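Local coordinates for protein probable hydrolase (Pseudomonas aeruginosa, PDB 7AL6) that is of unknown function but has an alpha/beta hydrolase fold and is probably a hydrolase, possibly a lipolytic enzyme, at residues 80-83 with 84-88; 182-185 with 186-189; 213-216 with 217-221. All coordinates share one frame; numbering follows the deposited sequence.

Contact 1: 80-83 with 84-88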
# COMPACT_ATOMS: atom_id res chain seq x y z
N TYR A 80 -1.20 -18.31 3.85
CA TYR A 80 -0.14 -18.59 4.82
C TYR A 80 0.89 -19.54 4.23
O TYR A 80 2.10 -19.40 4.48
CB TYR A 80 -0.70 -19.19 6.10
CG TYR A 80 -1.59 -18.31 6.97
CD1 TYR A 80 -1.16 -17.05 7.43
CD2 TYR A 80 -2.87 -18.75 7.34
CE1 TYR A 80 -2.00 -16.27 8.23
CE2 TYR A 80 -3.70 -17.97 8.11
CZ TYR A 80 -3.25 -16.73 8.57
OH TYR A 80 -4.09 -15.97 9.34
N ALA A 81 0.44 -20.54 3.45
CA ALA A 81 1.37 -21.51 2.87
C ALA A 81 2.34 -20.83 1.93
O ALA A 81 3.54 -21.11 1.94
CB ALA A 81 0.59 -22.59 2.12
N LEU A 82 1.82 -19.95 1.06
CA LEU A 82 2.71 -19.20 0.18
C LEU A 82 3.73 -18.40 0.99
O LEU A 82 4.93 -18.40 0.67
CB LEU A 82 1.87 -18.30 -0.74
CG LEU A 82 2.70 -17.42 -1.71
CD1 LEU A 82 3.60 -18.27 -2.63
CD2 LEU A 82 1.84 -16.50 -2.53
N ASP A 83 3.27 -17.69 2.05
CA ASP A 83 4.20 -16.91 2.89
C ASP A 83 5.35 -17.76 3.42
O ASP A 83 6.52 -17.36 3.39
CB ASP A 83 3.47 -16.28 4.09
CG ASP A 83 2.44 -15.25 3.67
OD1 ASP A 83 2.43 -14.80 2.50
OD2 ASP A 83 1.67 -14.85 4.54
N VAL A 84 5.03 -18.95 3.93
CA VAL A 84 6.05 -19.83 4.51
C VAL A 84 7.05 -20.25 3.45
O VAL A 84 8.26 -20.21 3.66
CB VAL A 84 5.37 -21.04 5.18
CG1 VAL A 84 6.39 -22.03 5.66
CG2 VAL A 84 4.50 -20.56 6.36
N LEU A 85 6.57 -20.59 2.26
CA LEU A 85 7.43 -20.98 1.12
C LEU A 85 8.37 -19.82 0.76
O LEU A 85 9.52 -20.05 0.56
CB LEU A 85 6.52 -21.35 -0.06
CG LEU A 85 7.24 -21.81 -1.32
CD1 LEU A 85 8.10 -23.01 -1.04
CD2 LEU A 85 6.26 -22.10 -2.42
N MET A 86 7.86 -18.61 0.73
CA MET A 86 8.66 -17.40 0.42
C MET A 86 9.65 -17.13 1.55
O MET A 86 10.69 -16.60 1.26
CB MET A 86 7.75 -16.22 0.09
CG MET A 86 7.05 -16.45 -1.21
SD MET A 86 6.10 -15.10 -1.80
CE MET A 86 6.53 -15.10 -3.53
N VAL A 87 9.30 -17.42 2.79
CA VAL A 87 10.23 -17.24 3.93
C VAL A 87 11.42 -18.17 3.70
O VAL A 87 12.53 -17.71 3.78
CB VAL A 87 9.57 -17.53 5.29
CG1 VAL A 87 10.61 -17.83 6.34
CG2 VAL A 87 8.67 -16.40 5.74
N ALA A 88 11.18 -19.42 3.35
CA ALA A 88 12.27 -20.36 3.04
C ALA A 88 13.13 -19.85 1.88
O ALA A 88 14.36 -19.87 1.96
CB ALA A 88 11.70 -21.75 2.71

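Contact 2: 182-185 with 186-189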
# COMPACT_ATOMS: atom_id res chain seq x y z
N ALA A 182 -0.73 -17.58 28.54
CA ALA A 182 -1.35 -16.33 28.13
C ALA A 182 -0.42 -15.14 28.33
O ALA A 182 -0.33 -14.27 27.45
CB ALA A 182 -2.66 -16.15 28.87
N GLU A 183 0.35 -15.14 29.43
CA GLU A 183 1.40 -14.14 29.63
C GLU A 183 2.45 -14.19 28.52
O GLU A 183 2.89 -13.15 28.03
CB GLU A 183 2.08 -14.36 31.00
CG GLU A 183 1.14 -14.06 32.17
CD GLU A 183 1.76 -14.24 33.56
OE1 GLU A 183 2.93 -14.66 33.68
OE2 GLU A 183 1.03 -13.98 34.53
N LEU A 184 2.94 -15.39 28.19
CA LEU A 184 3.97 -15.51 27.16
C LEU A 184 3.46 -15.00 25.82
O LEU A 184 4.12 -14.20 25.14
CB LEU A 184 4.43 -16.97 27.08
CG LEU A 184 5.29 -17.43 28.25
CD1 LEU A 184 5.40 -18.96 28.29
CD2 LEU A 184 6.65 -16.81 28.18
N LEU A 185 2.26 -15.40 25.43
CA LEU A 185 1.70 -14.88 24.20
C LEU A 185 1.48 -13.37 24.25
O LEU A 185 1.66 -12.69 23.23
CB LEU A 185 0.41 -15.61 23.90
CG LEU A 185 0.59 -17.08 23.51
CD1 LEU A 185 -0.76 -17.76 23.59
CD2 LEU A 185 1.19 -17.21 22.12
N ALA A 186 1.10 -12.82 25.42
CA ALA A 186 0.86 -11.39 25.58
C ALA A 186 2.12 -10.55 25.36
O ALA A 186 2.02 -9.40 24.93
CB ALA A 186 0.33 -11.07 26.99
N GLN A 187 3.29 -11.09 25.63
CA GLN A 187 4.57 -10.36 25.47
C GLN A 187 4.78 -9.95 24.01
O GLN A 187 5.44 -8.98 23.79
CB GLN A 187 5.73 -11.19 26.00
CG GLN A 187 5.62 -11.44 27.48
CD GLN A 187 6.96 -11.68 28.11
OE1 GLN A 187 7.58 -12.71 27.92
NE2 GLN A 187 7.43 -10.70 28.85
N ARG A 188 4.31 -10.77 23.07
CA ARG A 188 4.43 -10.55 21.62
C ARG A 188 3.09 -10.19 20.98
O ARG A 188 3.12 -9.82 19.85
CB ARG A 188 4.97 -11.84 21.00
CG ARG A 188 5.78 -11.67 19.73
CD ARG A 188 6.42 -12.93 19.19
NE ARG A 188 6.99 -12.70 17.89
CZ ARG A 188 8.26 -12.48 17.65
NH1 ARG A 188 9.14 -12.52 18.62
NH2 ARG A 188 8.65 -12.25 16.42
N GLY A 189 1.97 -10.27 21.70
CA GLY A 189 0.63 -10.07 21.12
C GLY A 189 -0.07 -8.79 21.52
O GLY A 189 -1.12 -8.54 21.02

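Contact 3: 213-216 with 217-221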
# COMPACT_ATOMS: atom_id res chain seq x y z
N LEU A 213 -12.56 -25.88 2.07
CA LEU A 213 -12.11 -27.15 1.48
C LEU A 213 -13.19 -28.19 1.79
O LEU A 213 -13.72 -28.15 2.86
CB LEU A 213 -10.81 -27.60 2.13
CG LEU A 213 -9.58 -26.75 1.90
CD1 LEU A 213 -8.43 -27.29 2.70
CD2 LEU A 213 -9.22 -26.71 0.44
N THR A 214 -13.54 -29.04 0.85
CA THR A 214 -14.43 -30.15 1.16
C THR A 214 -13.67 -31.20 1.94
O THR A 214 -12.44 -31.21 1.98
CB THR A 214 -15.00 -30.78 -0.11
OG1 THR A 214 -13.97 -31.57 -0.74
CG2 THR A 214 -15.48 -29.71 -1.07
N GLN A 215 -14.43 -32.12 2.54
CA GLN A 215 -13.81 -33.25 3.22
C GLN A 215 -12.86 -34.00 2.30
O GLN A 215 -11.79 -34.43 2.74
CB GLN A 215 -14.89 -34.22 3.75
CG GLN A 215 -14.29 -35.41 4.49
CD GLN A 215 -15.30 -36.14 5.41
OE1 GLN A 215 -15.19 -36.10 6.64
NE2 GLN A 215 -16.26 -36.81 4.80
N ALA A 216 -13.23 -34.16 1.03
CA ALA A 216 -12.33 -34.85 0.10
C ALA A 216 -11.06 -34.03 -0.16
O ALA A 216 -9.96 -34.59 -0.28
CB ALA A 216 -13.07 -35.15 -1.20
N HIS A 217 -11.18 -32.71 -0.28
CA HIS A 217 -9.97 -31.88 -0.38
C HIS A 217 -9.03 -32.13 0.79
O HIS A 217 -7.85 -32.47 0.60
CB HIS A 217 -10.34 -30.39 -0.42
CG HIS A 217 -10.89 -29.95 -1.73
ND1 HIS A 217 -12.24 -29.77 -1.96
CD2 HIS A 217 -10.27 -29.66 -2.90
CE1 HIS A 217 -12.43 -29.39 -3.20
NE2 HIS A 217 -11.25 -29.29 -3.79
N ALA A 218 -9.54 -31.99 2.01
CA ALA A 218 -8.71 -32.17 3.21
C ALA A 218 -8.06 -33.54 3.27
O ALA A 218 -6.89 -33.66 3.65
CB ALA A 218 -9.55 -31.94 4.46
N LEU A 219 -8.82 -34.60 2.96
CA LEU A 219 -8.25 -35.94 3.07
C LEU A 219 -7.20 -36.18 1.97
O LEU A 219 -6.19 -36.85 2.21
CB LEU A 219 -9.38 -37.00 3.02
CG LEU A 219 -10.37 -37.00 4.20
CD1 LEU A 219 -11.51 -38.03 4.05
CD2 LEU A 219 -9.67 -37.25 5.53
N ASN A 220 -7.40 -35.61 0.80
CA ASN A 220 -6.43 -35.71 -0.31
C ASN A 220 -5.12 -35.02 0.09
O ASN A 220 -4.09 -35.55 -0.21
CB ASN A 220 -7.01 -35.20 -1.61
CG ASN A 220 -7.63 -36.30 -2.45
OD1 ASN A 220 -6.93 -37.00 -3.15
ND2 ASN A 220 -8.92 -36.46 -2.39
N PHE A 221 -5.18 -33.87 0.74
CA PHE A 221 -3.97 -33.15 1.20
C PHE A 221 -3.22 -34.01 2.21
O PHE A 221 -2.06 -34.16 2.07
CB PHE A 221 -4.32 -31.77 1.75
CG PHE A 221 -4.36 -30.69 0.71
CD1 PHE A 221 -3.21 -30.14 0.21
CD2 PHE A 221 -5.56 -30.24 0.21
CE1 PHE A 221 -3.25 -29.16 -0.76
CE2 PHE A 221 -5.61 -29.26 -0.76
CZ PHE A 221 -4.45 -28.73 -1.25

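Contact 1: 80-83 with 84-88
The side chains of L82 and M86, one turn apart on helix 77-91, meet along the face of the helix that looks to a second subunit. L82 CD1 comes within 4.1 Å of M86 SD, and L82 CG lies equally near the sulfur, so the thioether rests against the branched end of the leucine, the two chains crossing at a slant. L82 carries CG anti to its own N (chi1 178°), which takes the branch forward along the helix to the methionine. Q149 and L150 of the second subunit pack on this patch, L150 touching both M86 and L85.

Backbone bonds tie the two segments in the i to i+4 pattern of a regular alpha helix. V84 N, L85 N and M86 N donate in turn to the carbonyls of Y80, A81 and L82, the last with M86 N 2.9 Å from L82 O. V87 N closes the series on D83 O at 2.8 Å, slightly more bent at 147°. Methyl groups lie close to the same acceptors: V84 CG2 sits 3.3 Å from Y80 O, and V87 CG2 is as near to D83 O.

The charged end of D83 turns off the helix: OD2 forms a salt bridge with R69 and OD1 a hydrogen bond with H14. Both carboxylate oxygens of this buried residue are thereby engaged, and the arginine would be expected to keep it ionised.

V84 and V87 rest on strand 28-33, V84 also on strand 96-101, and the ring of Y80 meets F60 at about 40°. Helix 77-91 is the crossover of a beta-alpha-beta unit joining parallel strands 53-58 and 96-101, and it lies over strand 28-33, which sits between them in the sheet, an arrangement characteristic of the alpha/beta hydrolase fold.

Contact 2: 182-185 with 186-189
A182 opens the contact by offering its carbonyl to A186 N, with O and N 2.9 Å apart, while the methyl CB of A186 lies 3.3 Å from the same A182 O. The side chain of A182 packs against V167, R170 and M171 of helix 163-172.

E183 follows with its carbonyl toward Q187: Q187 N donates to E183 O over 3.2 Å, and CG of the glutamine comes within 3.3 Å of that oxygen. Q187 keeps CG beside its own N (chi1 -64°), which brings this methylene back over the preceding turn.

At L184 an i to i+3 bond is added: Q187 N, shared with E183 O, is also 3.3 Å from L184 O, standing well above the carbonyl plane. The leucine side chain lies against M41, S44 and L267, and L3 of the third subunit packs on it as well.

L185 ends the segment. R188 N reaches L185 O at 3.3 Å, again from above the carbonyl plane, and L185 O also accepts from the amide of N39. The R188 side chain, extended from CG to NE, leads away to salt bridges with D59 and E7.

Toward the end of helix 179-189, i+3 bonds thus join the i+4 bonds. With their donors off the lone pairs, these two i+3 bonds are probably weaker, and the N39 amide adds a grip on the L185 carbonyl. The polar ends are held outside the turn: Q187 NE2 bonds to the Q4 carbonyl of the third subunit, while D59 and E7 balance the charge of the buried R188 and fix the direction of its guanidinium.

Contact 3: 213-216 with 217-221
T214 and H217 face each other across the first turn of helix 215-223, their side chains crossing at an angle. The threonine hydroxyl is placed between its own N and carbonyl carbon (chi1 75°), from where OG1 reaches both the backbone and the ring of H217. H217 N donates to T214 OG1 over 3.0 Å in a nearly straight bond, the N-cap bond of the helix. T214 OG1 also shares a hydrogen bond with H217 ND1 at 2.8 Å.

The ring returns the contact to the backbone. T214 N donates to H217 ND1 at 3.2 Å, coming in 26° out of the ring plane, while T214 CA sits in that plane at the ring edge. This reciprocal pair is a capping box, with a histidine supplying the side-chain acceptor. The L213 and H217 side chains cross obliquely, with L213 CB 3.8 Å from H217 CB.

Further along, Q215 and L219 run side by side in the same direction, with Q215 CG 3.8 Å from L219 CD1. N220 turns its amide back on the helix: ND2 donates to A216 O at 3.0 Å, adding to the backbone bond from N220 N, and the two donors approach from opposite faces of the carbonyl plane.

The start of helix 215-223 is fixed to the segment that follows strand 119-125, where E134 accepts from Q215 N and L213 pairs its backbone with G133. H217 and T214 of the second subunit pack on T214 and H217, respectively, and the helix leads on toward strand 229-234.

Along the chain the three contacts come in series, each within a single helix: contact 1 in 77-91, contact 2 in 179-189 and contact 3 in 215-223. Contact 1 lies closest to the chain's centre, on the main eight-stranded sheet. Contacts 2 and 3 lie on opposite sides of that centre, about 33 Å apart between centres, while contact 1 is about 24 Å from contact 2 and about 21 Å from contact 3. Contacts 1 and 3 both touch the second subunit, whereas contact 2 meets the third. These helices thus serve the fold of one chain and two different interfaces of the four-chain assembly.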